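PDB 5FRD: carboxylesterase (Est-2) from Archaeoglobus fulgidus, which probably hydrolyses carboxylic esters as a member of the alpha/beta-hydrolase family and binds coenzyme A near its active site. Local coordinates for residues R119-I124 and L140-A145; K134-M139 and E157-V162. All coordinates share one frame; numbering follows the deposited sequence.

Both contacts lie in the helical insertion between strands 106-112 and 192-197, the position of the cap in many alpha/beta hydrolases. Their centres are 10 Å apart, and both use helix 132-141. Their segments alternate along the chain: 119-124 (contact 1), 134-139 (contact 2), 140-145 (contact 1), 157-162 (contact 2). Direct packing joins them, with I124 CD1 3.8 Å from M139 CA and L140 CD2 3.6 Å from F158 CE2. Contact 1 borders the bound coenzyme A, whereas contact 2 packs the same helix against helix 149-160. Helix 132-141 thus connects the ligand-facing side of the cap with the more fully buried packing of contact 2.

Contact 1 (R119-I124 and L140-A145); sequences RVLPEI and LSMAFA. With COA (coenzyme A), chain C.
L121 and M142 reach toward each other tip to tip beside the pantetheine arm of coenzyme A. The tight part is small: L121 CD1 lies 3.6 Å from M142 CE and equally near the sulfur, and only 85 Å² is buried between the segments. The tightness of this approach is uncertain, since it holds for one of two modelled conformers of L121. The methionine chain bends at its last torsion (chi3 75°), which carries CE back alongside the ligand, where it sits 4.0 Å from COA C6P. Packing is looser at I124, whose CD1 is 4.4 Å from M142 SD, and no hydrogen bond joins the two segments.

The polar interaction is with the ligand: L121 N donates to COA O5P at 2.9 Å, nearly straight at 167°. Further along the ligand, R119 CB is 3.5 Å from COA OAP, and COA CCP lies over one face of the R119 guanidinium. D173 OD1 pairs with R119 NE and also accepts the V120 backbone N-H. On the solvent side R119 is partly exposed and P122 and E123 are exposed, whereas I124 is buried. M142 rests on L202 and I124 on L138, placing the contact between helix 122-125, the end of helix 132-141 and the loop following strand 192-197.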
loop_
_atom_site.group_PDB
_atom_site.type_symbol
_atom_site.label_atom_id
_atom_site.label_comp_id
_atom_site.label_asym_id
_atom_site.label_seq_id
_atom_site.Cartn_x
_atom_site.Cartn_y
_atom_site.Cartn_z
ATOM N N ARG A 119 11.487 -5.535 -7.740
ATOM C CA ARG A 119 12.842 -5.876 -7.382
ATOM C C ARG A 119 13.418 -4.853 -6.389
ATOM O O ARG A 119 13.180 -3.649 -6.509
ATOM C CB ARG A 119 13.726 -5.923 -8.631
ATOM C CG ARG A 119 13.465 -7.128 -9.535
ATOM C CD ARG A 119 13.936 -8.466 -8.952
ATOM N NE ARG A 119 15.246 -8.375 -8.333
ATOM C CZ ARG A 119 16.397 -8.206 -8.983
ATOM N NH1 ARG A 119 16.434 -8.171 -10.308
ATOM N NH2 ARG A 119 17.527 -8.066 -8.281
ATOM N N VAL A 120 14.187 -5.360 -5.436
ATOM C CA VAL A 120 14.806 -4.544 -4.413
ATOM C C VAL A 120 16.335 -4.476 -4.610
ATOM O O VAL A 120 16.986 -5.503 -4.813
ATOM C CB VAL A 120 14.476 -5.094 -3.022
ATOM C CG1 VAL A 120 15.103 -4.230 -1.933
ATOM C CG2 VAL A 120 12.962 -5.211 -2.833
ATOM N N LEU A 121 16.867 -3.277 -4.511
ATOM C CA LEU A 121 18.320 -3.074 -4.605
ATOM C C LEU A 121 19.028 -4.037 -3.687
ATOM O O LEU A 121 18.747 -4.056 -2.494
ATOM C CB LEU A 121 18.701 -1.682 -4.153
ATOM C CG LEU A 121 18.529 -0.504 -5.089
ATOM C CD1 LEU A 121 18.736 0.788 -4.314
ATOM C CD2 LEU A 121 19.480 -0.619 -6.273
ATOM N N PRO A 122 19.957 -4.872 -4.226
ATOM C CA PRO A 122 20.702 -5.773 -3.349
ATOM C C PRO A 122 21.424 -5.099 -2.174
ATOM O O PRO A 122 21.448 -5.631 -1.065
ATOM C CB PRO A 122 21.690 -6.429 -4.306
ATOM C CG PRO A 122 20.913 -6.517 -5.567
ATOM C CD PRO A 122 20.180 -5.202 -5.645
ATOM N N GLU A 123 21.885 -3.885 -2.360
ATOM C CA GLU A 123 22.493 -3.102 -1.256
ATOM C C GLU A 123 21.520 -2.846 -0.080
ATOM O O GLU A 123 21.932 -2.678 1.073
ATOM C CB GLU A 123 23.020 -1.790 -1.822
ATOM C CG GLU A 123 23.880 -0.974 -0.871
ATOM C CD GLU A 123 24.619 0.181 -1.551
ATOM O OE1 GLU A 123 24.355 0.455 -2.742
ATOM O OE2 GLU A 123 25.463 0.833 -0.887
ATOM N N ILE A 124 20.222 -2.787 -0.362
ATOM C CA ILE A 124 19.214 -2.712 0.703
ATOM C C ILE A 124 18.967 -4.119 1.209
ATOM O O ILE A 124 19.092 -4.380 2.388
ATOM C CB ILE A 124 17.884 -2.052 0.219
ATOM C CG1 ILE A 124 18.088 -0.580 -0.207
ATOM C CG2 ILE A 124 16.800 -2.133 1.309
ATOM C CD1 ILE A 124 16.922 0.097 -0.916
ATOM N N LEU A 140 15.536 4.785 2.992
ATOM C CA LEU A 140 14.777 5.979 3.341
ATOM C C LEU A 140 15.210 7.238 2.605
ATOM O O LEU A 140 14.381 8.133 2.351
ATOM C CB LEU A 140 14.765 6.182 4.853
ATOM C CG LEU A 140 13.955 5.074 5.560
ATOM C CD1 LEU A 140 13.819 5.417 7.031
ATOM C CD2 LEU A 140 12.562 4.836 5.005
ATOM N N SER A 141 16.485 7.284 2.169
ATOM C CA SER A 141 16.935 8.365 1.304
ATOM C C SER A 141 16.193 8.380 -0.043
ATOM O O SER A 141 16.111 9.415 -0.698
ATOM C CB SER A 141 18.461 8.295 1.041
ATOM O OG SER A 141 18.822 7.257 0.147
ATOM N N MET A 142 15.673 7.222 -0.439
ATOM C CA MET A 142 14.936 7.038 -1.681
ATOM C C MET A 142 13.415 7.124 -1.492
ATOM O O MET A 142 12.669 7.017 -2.469
ATOM C CB MET A 142 15.294 5.668 -2.250
ATOM C CG MET A 142 16.775 5.553 -2.632
ATOM S SD MET A 142 17.340 3.896 -3.023
ATOM C CE MET A 142 16.607 3.706 -4.627
ATOM N N ALA A 143 12.995 7.337 -0.240
ATOM C CA ALA A 143 11.571 7.312 0.153
ATOM C C ALA A 143 11.003 8.614 0.668
ATOM O O ALA A 143 9.772 8.761 0.721
ATOM C CB ALA A 143 11.325 6.246 1.190
ATOM N N PHE A 144 11.855 9.563 1.063
ATOM C CA PHE A 144 11.437 10.856 1.606
ATOM C C PHE A 144 12.112 11.954 0.825
ATOM O O PHE A 144 13.306 11.834 0.505
ATOM C CB PHE A 144 11.840 10.956 3.068
ATOM C CG PHE A 144 10.947 10.212 4.007
ATOM C CD1 PHE A 144 9.766 10.772 4.441
ATOM C CD2 PHE A 144 11.270 8.937 4.446
ATOM C CE1 PHE A 144 8.930 10.099 5.315
ATOM C CE2 PHE A 144 10.452 8.283 5.338
ATOM C CZ PHE A 144 9.286 8.862 5.774
ATOM N N ALA A 145 11.374 13.026 0.590
ATOM C CA ALA A 145 11.935 14.212 -0.073
ATOM C C ALA A 145 12.748 15.039 0.895
ATOM O O ALA A 145 13.628 15.793 0.470
ATOM C CB ALA A 145 10.820 15.030 -0.657
HETATM N N1A COA C . 7.410 -1.125 -14.141
HETATM C C2A COA C . 7.905 -0.907 -15.368
HETATM N N3A COA C . 9.097 -1.390 -15.742
HETATM C C4A COA C . 9.838 -2.138 -14.896
HETATM C C5A COA C . 9.372 -2.424 -13.554
HETATM C C6A COA C . 8.071 -1.877 -13.209
HETATM N N6A COA C . 7.569 -2.091 -11.975
HETATM N N7A COA C . 10.296 -3.156 -12.913
HETATM C C8A COA C . 11.278 -3.355 -13.810
HETATM N N9A COA C . 10.995 -2.740 -14.977
HETATM C C1B COA C . 11.878 -2.723 -16.159
HETATM C C2B COA C . 13.055 -1.844 -15.843
HETATM O O2B COA C . 12.729 -0.481 -16.109
HETATM C C3B COA C . 14.134 -2.455 -16.722
HETATM O O3B COA C . 14.004 -1.932 -18.042
HETATM P P3B COA C . 15.281 -1.464 -18.918
HETATM O O7A COA C . 16.033 -2.768 -19.082
HETATM O O8A COA C . 15.953 -0.417 -18.053
HETATM O O9A COA C . 14.656 -0.903 -20.176
HETATM C C4B COA C . 13.802 -3.935 -16.721
HETATM O O4B COA C . 12.400 -4.015 -16.396
HETATM C C5B COA C . 14.610 -4.763 -15.736
HETATM O O5B COA C . 14.428 -4.233 -14.413
HETATM P P1A COA C . 14.432 -5.188 -13.122
HETATM O O1A COA C . 13.611 -6.389 -13.347
HETATM O O2A COA C . 14.032 -4.272 -11.965
HETATM O O3A COA C . 15.929 -5.734 -12.904
HETATM P P2A COA C . 17.323 -4.931 -12.859
HETATM O O4A COA C . 18.281 -6.029 -12.487
HETATM O O5A COA C . 17.471 -4.082 -14.084
HETATM O O6A COA C . 17.227 -3.852 -11.657
HETATM C CBP COA C . 17.089 -2.987 -9.459
HETATM C CCP COA C . 17.117 -4.256 -10.298
HETATM C CDP COA C . 16.899 -3.389 -7.998
HETATM C CEP COA C . 18.435 -2.256 -9.635
HETATM C CAP COA C . 15.909 -2.099 -9.930
HETATM O OAP COA C . 14.671 -2.857 -9.907
HETATM C C9P COA C . 15.757 -0.848 -9.093
HETATM O O9P COA C . 16.591 0.032 -9.150
HETATM N N8P COA C . 14.653 -0.758 -8.330
HETATM C C7P COA C . 14.270 0.446 -7.589
HETATM C C6P COA C . 14.797 0.493 -6.159
HETATM C C5P COA C . 14.188 -0.453 -5.144
HETATM O O5P COA C . 14.913 -1.144 -4.416
HETATM N N4P COA C . 12.857 -0.453 -5.030
HETATM C C3P COA C . 12.157 -1.218 -4.025
HETATM C C2P COA C . 10.831 -1.686 -4.575
HETATM S S1P COA C . 9.913 -2.504 -3.252
#

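Contact 2 (K134-M139 and E157-V162); sequences KAVDLM and EFLDRV
A Met-aromatic contact between M139 and F158 lies within the helical cap region of this alpha/beta-hydrolase fold, where helix 132-141 packs on helix 149-160. The nearest CA pair is V136 and F158, 6.8 Å apart, and the segments bury 215 Å² through apolar side chains without a hydrogen bond across them.

M139 is fully extended: CG stands anti to the backbone N (chi1 -176°) and the later torsions stay near 180°, an extended chain that brings SD to 3.7 Å from F158 CE2. The two side chains cross at about a right angle. SD is 4.9 Å from the F158 ring centroid and 64° off the ring normal, an oblique approach, while the methyl CE touches F158 CE2 at 3.8 Å. V136 meets the root of the same residue: its CG1 lies at the ring edge, near the ring plane, and 3.8 Å from F158 CB. At the more exposed L159, V136 CG2 makes a looser contact with CD2 at 4.2 Å.

Beyond the pair, L165 and L169 of helix 162-173 pack on F158 and M139 respectively, and L128 packs on V136. Just after helix 149-160, R161 NH1 hydrogen-bonds to G31 O, and E157 CB covers one face of the R161 guanidinium, 3.8 Å above the plane.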
loop_
_atom_site.group_PDB
_atom_site.type_symbol
_atom_site.label_atom_id
_atom_site.label_comp_id
_atom_site.label_asym_id
_atom_site.label_seq_id
_atom_site.Cartn_x
_atom_site.Cartn_y
_atom_site.Cartn_z
ATOM N N LYS A 134 22.761 1.128 7.724
ATOM C CA LYS A 134 23.153 1.666 6.424
ATOM C C LYS A 134 22.091 1.360 5.362
ATOM O O LYS A 134 21.800 2.218 4.506
ATOM C CB LYS A 134 24.514 1.082 6.027
ATOM C CG LYS A 134 25.169 1.667 4.789
ATOM C CD LYS A 134 26.499 0.967 4.509
ATOM C CE LYS A 134 27.310 1.666 3.429
ATOM N NZ LYS A 134 28.606 0.972 3.184
ATOM N N ALA A 135 21.523 0.161 5.437
ATOM C CA ALA A 135 20.505 -0.268 4.466
ATOM C C ALA A 135 19.232 0.543 4.654
ATOM O O ALA A 135 18.612 0.954 3.675
ATOM C CB ALA A 135 20.250 -1.743 4.593
ATOM N N VAL A 136 18.849 0.731 5.916
ATOM C CA VAL A 136 17.666 1.511 6.234
ATOM C C VAL A 136 17.867 2.943 5.772
ATOM O O VAL A 136 16.974 3.520 5.143
ATOM C CB VAL A 136 17.324 1.426 7.722
ATOM C CG1 VAL A 136 16.311 2.482 8.107
ATOM C CG2 VAL A 136 16.815 0.038 8.075
ATOM N N ASP A 137 19.020 3.557 6.059
ATOM C CA ASP A 137 19.274 4.897 5.610
ATOM C C ASP A 137 19.245 5.038 4.078
ATOM O O ASP A 137 18.723 6.010 3.561
ATOM C CB ASP A 137 20.610 5.429 6.113
ATOM C CG ASP A 137 20.615 5.681 7.612
ATOM O OD1 ASP A 137 19.540 5.822 8.244
ATOM O OD2 ASP A 137 21.744 5.782 8.136
ATOM N N LEU A 138 19.763 4.043 3.376
ATOM C CA LEU A 138 19.723 4.057 1.903
ATOM C C LEU A 138 18.280 3.989 1.378
ATOM O O LEU A 138 17.851 4.820 0.578
ATOM C CB LEU A 138 20.539 2.892 1.358
ATOM C CG LEU A 138 20.500 2.713 -0.165
ATOM C CD1 LEU A 138 20.970 3.959 -0.890
ATOM C CD2 LEU A 138 21.315 1.491 -0.526
ATOM N N MET A 139 17.524 3.032 1.914
ATOM C CA MET A 139 16.112 2.915 1.528
ATOM C C MET A 139 15.352 4.205 1.813
ATOM O O MET A 139 14.587 4.716 0.992
ATOM C CB MET A 139 15.473 1.749 2.238
ATOM C CG MET A 139 14.040 1.518 1.800
ATOM S SD MET A 139 13.414 0.033 2.557
ATOM C CE MET A 139 11.687 0.153 2.038
ATOM N N GLU A 157 11.290 3.113 13.362
ATOM C CA GLU A 157 10.415 1.952 13.122
ATOM C C GLU A 157 11.133 0.852 12.359
ATOM O O GLU A 157 11.076 -0.313 12.716
ATOM C CB GLU A 157 9.149 2.386 12.371
ATOM C CG GLU A 157 8.190 3.231 13.197
ATOM C CD GLU A 157 7.030 3.771 12.424
ATOM O OE1 GLU A 157 7.037 3.714 11.180
ATOM O OE2 GLU A 157 6.069 4.236 13.088
ATOM N N PHE A 158 11.814 1.229 11.278
ATOM C CA PHE A 158 12.538 0.233 10.488
ATOM C C PHE A 158 13.650 -0.447 11.298
ATOM O O PHE A 158 13.811 -1.666 11.214
ATOM C CB PHE A 158 13.084 0.893 9.222
ATOM C CG PHE A 158 12.127 0.927 8.038
ATOM C CD1 PHE A 158 10.769 0.614 8.137
ATOM C CD2 PHE A 158 12.633 1.267 6.790
ATOM C CE1 PHE A 158 9.956 0.648 7.013
ATOM C CE2 PHE A 158 11.829 1.336 5.667
ATOM C CZ PHE A 158 10.494 1.001 5.786
ATOM N N LEU A 159 14.371 0.346 12.103
ATOM C CA LEU A 159 15.417 -0.253 12.950
ATOM C C LEU A 159 14.851 -1.223 13.975
ATOM O O LEU A 159 15.493 -2.180 14.351
ATOM C CB LEU A 159 16.242 0.838 13.621
ATOM C CG LEU A 159 17.112 1.653 12.678
ATOM C CD1 LEU A 159 17.738 2.839 13.408
ATOM C CD2 LEU A 159 18.198 0.804 12.018
ATOM N N ASP A 160 13.616 -0.961 14.435
ATOM C CA ASP A 160 12.888 -1.852 15.338
ATOM C C ASP A 160 12.226 -3.069 14.681
ATOM O O ASP A 160 11.732 -3.972 15.364
ATOM C CB ASP A 160 11.829 -1.050 16.111
ATOM C CG ASP A 160 12.420 -0.130 17.181
ATOM O OD1 ASP A 160 13.622 -0.265 17.516
ATOM O OD2 ASP A 160 11.660 0.740 17.708
ATOM N N ARG A 161 12.176 -3.071 13.349
ATOM C CA ARG A 161 11.447 -4.107 12.604
ATOM C C ARG A 161 12.286 -4.685 11.485
ATOM O O ARG A 161 11.751 -5.053 10.455
ATOM C CB ARG A 161 10.189 -3.463 12.012
ATOM C CG ARG A 161 9.248 -2.852 13.022
ATOM C CD ARG A 161 8.235 -1.969 12.337
ATOM N NE ARG A 161 7.496 -1.226 13.324
ATOM C CZ ARG A 161 6.549 -0.334 13.050
ATOM N NH1 ARG A 161 6.163 -0.114 11.800
ATOM N NH2 ARG A 161 5.997 0.358 14.052
ATOM N N VAL A 162 13.598 -4.803 11.671
ATOM C CA VAL A 162 14.473 -5.223 10.563
ATOM C C VAL A 162 14.087 -6.589 10.036
ATOM O O VAL A 162 14.077 -6.763 8.817
ATOM C CB VAL A 162 15.956 -5.218 11.024
ATOM C CG1 VAL A 162 16.889 -5.906 10.031
ATOM C CG2 VAL A 162 16.453 -3.810 11.235
#